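Mycobacterium tuberculosis paralogous family 11 (Mycobacterium smegmatis, PDB 4Y9I) probably transfers electrons from the reduced deazaflavin coenzyme F420 to quinones, as a member of the F420H2-dependent quinone reductase family. Local coordinates at residues H3-D6 with R7-L11. Sequence-based numbering, arbitrary orientation.
Sequences HVLD and RPIVL
D6 and I9 close a type VIa1 turn with a cis peptide bond before P8, which folds the N-terminal loop back over the start of strand 9-15 in the split β-barrel. I9 N donates to D6 O at 3.0 Å in a nearly straight bond (165° at the hydrogen), the one hydrogen bond made directly between the two arms. A water braces the outside of the turn, accepting from R7 N and donating to D6 OD1 at 2.8 Å. Beyond the turn the arms are joined by apolar contacts, and L11 makes most of those at the far end. Its CB rests against L5 CD2 (3.8 Å). With CG anti to the backbone N (chi1 -176°), the chain then runs on past L5, crossing it at about a right angle, to reach H3. There L11 CD1 lies off to the side of the same face, 4.0 Å from H3 CD2, while L11 CD2 takes the centre of the imidazole. Closer to the turn, the other branch of L5, CD1, covers the strand backbone, 3.7 Å from I9 O, and touches I9 CG2 at 3.8 Å. The loop is thus laid on strand 9-15 by leucine methyls rather than by a ladder of backbone bonds. That strand instead pairs through V10 with L27 of strand 22-32 and through L11 with Q64 of strand 60-65, where the barrel closes; the Q64 side chain also binds H3 O. Y24 meets the H3 ring, which receives L11 CD2 on one face as a CH-pi contact, the methyl 3.5 Å from the ring centroid and 14° off the normal.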
loop_
_atom_site.group_PDB
_atom_site.type_symbol
_atom_site.label_atom_id
_atom_site.label_comp_id
_atom_site.label_asym_id
_atom_site.label_seq_id
_atom_site.Cartn_x
_atom_site.Cartn_y
_atom_site.Cartn_z
ATOM N N HIS A 3 10.311 14.269 -2.380
ATOM C CA HIS A 3 10.695 12.920 -2.166
ATOM C C HIS A 3 11.429 12.462 -3.361
ATOM O O HIS A 3 11.076 12.762 -4.433
ATOM C CB HIS A 3 9.448 12.026 -1.985
ATOM C CG HIS A 3 8.801 12.209 -0.673
ATOM N ND1 HIS A 3 7.949 13.247 -0.437
ATOM C CD2 HIS A 3 8.901 11.536 0.491
ATOM C CE1 HIS A 3 7.555 13.209 0.809
ATOM N NE2 HIS A 3 8.114 12.180 1.392
ATOM N N VAL A 4 12.464 11.683 -3.093
ATOM C CA VAL A 4 13.248 11.001 -4.048
ATOM C C VAL A 4 13.005 9.480 -3.979
ATOM O O VAL A 4 13.368 8.851 -3.048
ATOM C CB VAL A 4 14.718 11.328 -3.909
ATOM C CG1 VAL A 4 15.484 10.781 -5.058
ATOM C CG2 VAL A 4 14.942 12.805 -3.810
ATOM N N LEU A 5 12.332 8.976 -5.008
ATOM C CA LEU A 5 11.907 7.573 -5.054
ATOM C C LEU A 5 12.577 6.832 -6.195
ATOM O O LEU A 5 12.649 7.299 -7.311
ATOM C CB LEU A 5 10.367 7.474 -5.193
ATOM C CG LEU A 5 9.469 7.502 -3.953
ATOM C CD1 LEU A 5 9.784 6.381 -2.989
ATOM C CD2 LEU A 5 9.664 8.808 -3.197
ATOM N N ASP A 6 13.073 5.618 -5.905
ATOM C CA ASP A 6 13.563 4.690 -6.859
ATOM C C ASP A 6 13.033 3.325 -6.456
ATOM O O ASP A 6 12.787 3.072 -5.270
ATOM C CB ASP A 6 15.071 4.638 -6.908
ATOM C CG ASP A 6 15.686 5.874 -7.585
ATOM O OD1 ASP A 6 15.444 6.047 -8.805
ATOM O OD2 ASP A 6 16.318 6.725 -6.902
ATOM N N ARG A 7 12.920 2.462 -7.490
ATOM C CA ARG A 7 12.644 1.016 -7.232
ATOM C C ARG A 7 13.677 0.604 -6.223
ATOM O O ARG A 7 14.825 1.001 -6.357
ATOM C CB ARG A 7 12.783 0.165 -8.473
ATOM C CG ARG A 7 11.829 0.646 -9.516
ATOM C CD ARG A 7 11.655 -0.315 -10.663
ATOM N NE ARG A 7 10.814 0.294 -11.671
ATOM C CZ ARG A 7 10.532 -0.244 -12.841
ATOM N NH1 ARG A 7 11.044 -1.421 -13.167
ATOM N NH2 ARG A 7 9.763 0.439 -13.691
ATOM N N PRO A 8 13.307 -0.197 -5.222
ATOM C CA PRO A 8 12.090 -0.994 -5.111
ATOM C C PRO A 8 10.929 -0.374 -4.339
ATOM O O PRO A 8 10.073 -1.110 -3.890
ATOM C CB PRO A 8 12.611 -2.248 -4.378
ATOM C CG PRO A 8 13.560 -1.752 -3.439
ATOM C CD PRO A 8 14.294 -0.664 -4.214
ATOM N N ILE A 9 10.956 0.951 -4.140
ATOM C CA ILE A 9 9.974 1.562 -3.218
ATOM C C ILE A 9 9.149 2.553 -3.980
ATOM O O ILE A 9 9.651 3.233 -4.882
ATOM C CB ILE A 9 10.745 2.213 -2.030
ATOM C CG1 ILE A 9 11.523 1.105 -1.256
ATOM C CG2 ILE A 9 9.835 3.054 -1.131
ATOM C CD1 ILE A 9 12.556 1.680 -0.298
ATOM N N VAL A 10 7.900 2.726 -3.581
ATOM C CA VAL A 10 7.094 3.822 -4.036
ATOM C C VAL A 10 6.486 4.594 -2.837
ATOM O O VAL A 10 6.535 4.117 -1.693
ATOM C CB VAL A 10 5.971 3.371 -4.942
ATOM C CG1 VAL A 10 6.535 2.762 -6.217
ATOM C CG2 VAL A 10 5.016 2.481 -4.221
ATOM N N LEU A 11 6.016 5.808 -3.120
ATOM C CA LEU A 11 5.420 6.648 -2.071
ATOM C C LEU A 11 3.932 6.856 -2.254
ATOM O O LEU A 11 3.479 7.247 -3.347
ATOM C CB LEU A 11 6.057 8.049 -2.112
ATOM C CG LEU A 11 5.589 8.984 -0.994
ATOM C CD1 LEU A 11 6.236 8.625 0.316
ATOM C CD2 LEU A 11 5.948 10.387 -1.367
HETATM O O HOH W 1 14.211 3.775 -9.866
#